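Local coordinates for putative NADPH-dependent oxidoreductase (Desulfitobacterium hafniense DCB-2, PDB 3DB2), which is a putative NADPH-dependent oxidoreductase that probably binds the dinucleotide through its Rossmann-fold domain for hydride transfer, at residues G177-N189 and L231-I243. Sequence-based numbering, arbitrary orientation.
Sequences GPLTQLGVHQIDN and LGTNWACPGVFSI
Pro178 lies flat against the indole of Trp235: its CB sits straight over the five-membered ring, 3.5 Å from the centroid, a CH-pi contact, while its CD reaches CE3 of the six-membered ring. The Gly177 carbonyl carbon covers the same face farther along, and Gln181 CG meets the ring edge at CZ2. Leu182 CD1 approaches near NE1, 3.9 Å away. With Trp235 reduced to an alanine, the Pro178 ring would probably lose the surface it lies on, and Gln181 CG and Leu182 CD1 their aromatic neighbour. Gln186 CB rests on Leu231 CD1, 3.6 Å away; with CG anti to the carbonyl carbon and a bend at chi2 (-77°), the amide then lies over Phe241. Its plane is 26° from the ring, with CD near Phe241 CZ. NE2 stands 3.3 Å above the ring plane. NE2 also donates to Val153 O of the neighbouring strand 147-155, and OE1, beside Ile243 CD1, accepts from Asn189 ND2 at 3.0 Å, the donor standing above the carbonyl plane rather than on a lone pair. This is helix-on-sheet packing in the C-terminal domain of the GFO/IDH/MocA family: helix 183-189 runs nearly antiparallel to strand 231-234, at 166°, and nearly parallel to strand 240-243. Midway, Thr233 CG2 meets Gly183 CA at 3.7 Å; a CB on Gly183 would press on Thr233 CG2 and clash with Leu179 O. Thr233 OG1 is hydrogen-bonded to Asn217 ND2 on the adjacent strand 216-223. Leu231 CD2 touches both Ile187 CG1 and Leu179 CD1, whose side chains also touch helix 324-343.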
loop_
_atom_site.group_PDB
_atom_site.type_symbol
_atom_site.label_atom_id
_atom_site.label_comp_id
_atom_site.label_asym_id
_atom_site.label_seq_id
_atom_site.Cartn_x
_atom_site.Cartn_y
_atom_site.Cartn_z
ATOM N N GLY C 177 -11.727 -3.327 13.914
ATOM C CA GLY C 177 -10.626 -2.947 14.788
ATOM C C GLY C 177 -10.077 -1.568 14.471
ATOM O O GLY C 177 -10.804 -0.575 14.600
ATOM N N PRO C 178 -8.817 -1.483 14.056
ATOM C CA PRO C 178 -8.240 -0.190 13.700
ATOM C C PRO C 178 -8.968 0.419 12.505
ATOM O O PRO C 178 -8.864 1.635 12.266
ATOM C CB PRO C 178 -6.767 -0.512 13.414
ATOM C CG PRO C 178 -6.797 -1.952 12.976
ATOM C CD PRO C 178 -7.840 -2.577 13.870
ATOM N N LEU C 179 -9.710 -0.375 11.746
ATOM C CA LEU C 179 -10.397 0.231 10.584
ATOM C C LEU C 179 -11.322 1.370 10.979
ATOM O O LEU C 179 -11.422 2.403 10.303
ATOM C CB LEU C 179 -11.197 -0.854 9.894
ATOM C CG LEU C 179 -11.741 -0.637 8.497
ATOM C CD1 LEU C 179 -10.699 0.050 7.627
ATOM C CD2 LEU C 179 -12.199 -1.980 7.952
ATOM N N THR C 180 -12.025 1.200 12.113
ATOM C CA THR C 180 -12.846 2.305 12.621
ATOM C C THR C 180 -12.023 3.412 13.246
ATOM O O THR C 180 -12.062 4.559 12.798
ATOM C CB THR C 180 -13.853 1.769 13.662
ATOM O OG1 THR C 180 -14.810 0.912 13.022
ATOM C CG2 THR C 180 -14.636 2.914 14.263
ATOM N N GLN C 181 -11.253 3.115 14.282
ATOM C CA GLN C 181 -10.564 4.100 15.090
ATOM C C GLN C 181 -9.528 4.884 14.285
ATOM O O GLN C 181 -9.373 6.088 14.494
ATOM C CB GLN C 181 -9.828 3.466 16.277
ATOM C CG GLN C 181 -10.626 3.043 17.474
ATOM C CD GLN C 181 -12.077 3.492 17.447
ATOM O OE1 GLN C 181 -12.427 4.572 17.929
ATOM N NE2 GLN C 181 -12.919 2.624 16.878
ATOM N N LEU C 182 -8.814 4.175 13.412
ATOM C CA LEU C 182 -7.739 4.760 12.620
ATOM C C LEU C 182 -8.248 4.966 11.198
ATOM O O LEU C 182 -8.081 6.038 10.618
ATOM C CB LEU C 182 -6.480 3.886 12.603
ATOM C CG LEU C 182 -5.861 3.500 13.946
ATOM C CD1 LEU C 182 -4.502 2.813 13.763
ATOM C CD2 LEU C 182 -5.722 4.722 14.834
ATOM N N GLY C 183 -8.864 3.977 10.594
ATOM C CA GLY C 183 -9.180 4.030 9.182
ATOM C C GLY C 183 -10.136 5.137 8.802
ATOM O O GLY C 183 -10.091 5.636 7.679
ATOM N N VAL C 184 -11.063 5.526 9.704
ATOM C CA VAL C 184 -12.066 6.507 9.259
ATOM C C VAL C 184 -11.428 7.829 8.899
ATOM O O VAL C 184 -11.900 8.606 8.068
ATOM C CB VAL C 184 -13.111 6.666 10.384
ATOM C CG1 VAL C 184 -13.971 7.906 10.188
ATOM C CG2 VAL C 184 -13.981 5.420 10.412
ATOM N N HIS C 185 -10.283 8.123 9.542
ATOM C CA HIS C 185 -9.510 9.320 9.214
ATOM C C HIS C 185 -9.046 9.283 7.755
ATOM O O HIS C 185 -9.275 10.229 6.993
ATOM C CB HIS C 185 -8.266 9.458 10.068
ATOM C CG HIS C 185 -8.445 9.805 11.504
ATOM N ND1 HIS C 185 -8.383 11.097 11.975
ATOM C CD2 HIS C 185 -8.673 9.012 12.575
ATOM C CE1 HIS C 185 -8.567 11.080 13.277
ATOM N NE2 HIS C 185 -8.739 9.833 13.667
ATOM N N GLN C 186 -8.414 8.152 7.422
ATOM C CA GLN C 186 -7.913 7.990 6.041
ATOM C C GLN C 186 -9.019 7.784 5.032
ATOM O O GLN C 186 -8.924 8.290 3.892
ATOM C CB GLN C 186 -6.877 6.856 5.978
ATOM C CG GLN C 186 -5.619 7.199 6.781
ATOM C CD GLN C 186 -4.689 8.176 6.087
ATOM O OE1 GLN C 186 -5.060 9.129 5.401
ATOM N NE2 GLN C 186 -3.408 7.947 6.313
ATOM N N ILE C 187 -10.102 7.083 5.384
ATOM C CA ILE C 187 -11.272 7.026 4.525
ATOM C C ILE C 187 -11.824 8.398 4.187
ATOM O O ILE C 187 -12.168 8.721 3.028
ATOM C CB ILE C 187 -12.365 6.142 5.161
ATOM C CG1 ILE C 187 -11.818 4.702 5.267
ATOM C CG2 ILE C 187 -13.677 6.233 4.413
ATOM C CD1 ILE C 187 -12.732 3.803 6.056
ATOM N N ASP C 188 -11.904 9.280 5.171
ATOM C CA ASP C 188 -12.322 10.658 4.908
ATOM C C ASP C 188 -11.271 11.352 4.040
ATOM O O ASP C 188 -11.695 12.018 3.075
ATOM C CB ASP C 188 -12.565 11.435 6.193
ATOM C CG ASP C 188 -13.165 12.793 5.827
ATOM O OD1 ASP C 188 -14.343 12.825 5.392
ATOM O OD2 ASP C 188 -12.422 13.779 5.967
ATOM N N ASN C 189 -9.986 11.201 4.354
ATOM C CA ASN C 189 -8.982 11.816 3.486
ATOM C C ASN C 189 -9.130 11.350 2.051
ATOM O O ASN C 189 -8.999 12.150 1.124
ATOM C CB ASN C 189 -7.557 11.544 3.985
ATOM C CG ASN C 189 -7.275 12.332 5.253
ATOM O OD1 ASN C 189 -7.936 13.333 5.529
ATOM N ND2 ASN C 189 -6.277 11.856 5.986
ATOM N N LEU C 231 -5.894 0.952 1.532
ATOM C CA LEU C 231 -5.828 1.428 2.906
ATOM C C LEU C 231 -5.340 0.307 3.818
ATOM O O LEU C 231 -6.000 -0.721 3.890
ATOM C CB LEU C 231 -7.190 1.928 3.360
ATOM C CG LEU C 231 -7.322 2.250 4.855
ATOM C CD1 LEU C 231 -6.359 3.346 5.272
ATOM C CD2 LEU C 231 -8.742 2.678 5.158
ATOM N N GLY C 232 -4.228 0.504 4.497
ATOM C CA GLY C 232 -3.730 -0.432 5.499
ATOM C C GLY C 232 -3.992 0.143 6.875
ATOM O O GLY C 232 -3.703 1.311 7.118
ATOM N N THR C 233 -4.593 -0.665 7.742
ATOM C CA THR C 233 -4.877 -0.270 9.132
ATOM C C THR C 233 -4.345 -1.395 10.015
ATOM O O THR C 233 -4.627 -2.568 9.764
ATOM C CB THR C 233 -6.360 -0.012 9.414
ATOM O OG1 THR C 233 -7.167 -1.067 8.885
ATOM C CG2 THR C 233 -6.797 1.290 8.753
ATOM N N ASN C 234 -3.526 -1.095 11.005
ATOM C CA ASN C 234 -2.765 -2.131 11.683
ATOM C C ASN C 234 -2.604 -1.743 13.144
ATOM O O ASN C 234 -2.246 -0.581 13.377
ATOM C CB ASN C 234 -1.453 -2.223 10.887
ATOM C CG ASN C 234 -0.630 -3.435 11.256
ATOM O OD1 ASN C 234 -0.538 -3.666 12.456
ATOM N ND2 ASN C 234 -0.074 -4.133 10.259
ATOM N N TRP C 235 -2.880 -2.659 14.055
ATOM C CA TRP C 235 -2.768 -2.363 15.494
ATOM C C TRP C 235 -1.619 -3.141 16.111
ATOM O O TRP C 235 -1.582 -3.358 17.311
ATOM C CB TRP C 235 -4.099 -2.646 16.215
ATOM C CG TRP C 235 -4.939 -1.442 16.521
ATOM C CD1 TRP C 235 -4.598 -0.114 16.453
ATOM C CD2 TRP C 235 -6.312 -1.448 16.962
ATOM N NE1 TRP C 235 -5.633 0.672 16.804
ATOM C CE2 TRP C 235 -6.716 -0.109 17.132
ATOM C CE3 TRP C 235 -7.265 -2.431 17.243
ATOM C CZ2 TRP C 235 -7.983 0.289 17.551
ATOM C CZ3 TRP C 235 -8.520 -2.029 17.657
ATOM C CH2 TRP C 235 -8.893 -0.694 17.813
ATOM N N ALA C 236 -0.701 -3.594 15.262
ATOM C CA ALA C 236 0.347 -4.538 15.638
ATOM C C ALA C 236 1.744 -4.075 15.282
ATOM O O ALA C 236 2.617 -4.941 15.122
ATOM C CB ALA C 236 0.027 -5.866 14.938
ATOM N N CYS C 237 1.937 -2.752 15.133
ATOM C CA CYS C 237 3.252 -2.224 14.805
ATOM C C CYS C 237 3.460 -0.779 15.220
ATOM O O CYS C 237 2.546 -0.040 15.553
ATOM C CB CYS C 237 3.489 -2.383 13.280
ATOM S SG CYS C 237 2.280 -1.430 12.306
ATOM N N PRO C 238 4.703 -0.303 15.239
ATOM C CA PRO C 238 4.921 1.112 15.540
ATOM C C PRO C 238 4.141 2.060 14.631
ATOM O O PRO C 238 3.810 1.704 13.491
ATOM C CB PRO C 238 6.410 1.291 15.319
ATOM C CG PRO C 238 6.964 -0.062 15.656
ATOM C CD PRO C 238 5.971 -1.034 15.045
ATOM N N GLY C 239 3.837 3.248 15.160
ATOM C CA GLY C 239 2.955 4.194 14.513
ATOM C C GLY C 239 3.427 4.671 13.144
ATOM O O GLY C 239 4.582 5.056 12.936
ATOM N N VAL C 240 2.506 4.652 12.185
ATOM C CA VAL C 240 2.719 5.155 10.835
ATOM C C VAL C 240 1.403 5.843 10.413
ATOM O O VAL C 240 0.348 5.254 10.674
ATOM C CB VAL C 240 3.006 4.114 9.747
ATOM C CG1 VAL C 240 3.140 4.757 8.357
ATOM C CG2 VAL C 240 4.238 3.294 10.076
ATOM N N PHE C 241 1.545 7.009 9.810
ATOM C CA PHE C 241 0.456 7.709 9.142
ATOM C C PHE C 241 1.058 8.219 7.819
ATOM O O PHE C 241 1.839 9.170 7.858
ATOM C CB PHE C 241 -0.153 8.853 9.913
ATOM C CG PHE C 241 -1.398 9.524 9.381
ATOM C CD1 PHE C 241 -1.440 10.276 8.208
ATOM C CD2 PHE C 241 -2.593 9.427 10.085
ATOM C CE1 PHE C 241 -2.562 10.884 7.707
ATOM C CE2 PHE C 241 -3.742 10.018 9.591
ATOM C CZ PHE C 241 -3.742 10.739 8.418
ATOM N N SER C 242 0.613 7.602 6.725
ATOM C CA SER C 242 1.160 7.994 5.421
ATOM C C SER C 242 0.095 8.002 4.332
ATOM O O SER C 242 -0.922 7.337 4.431
ATOM C CB SER C 242 2.303 7.055 5.056
ATOM O OG SER C 242 1.891 5.709 5.029
ATOM N N ILE C 243 0.357 8.801 3.283
ATOM C CA ILE C 243 -0.457 8.868 2.090
ATOM C C ILE C 243 0.510 9.033 0.897
ATOM O O ILE C 243 1.360 9.935 0.911
ATOM C CB ILE C 243 -1.448 10.042 2.112
ATOM C CG1 ILE C 243 -2.288 10.112 3.390
ATOM C CG2 ILE C 243 -2.370 10.057 0.889
ATOM C CD1 ILE C 243 -3.371 11.159 3.395
#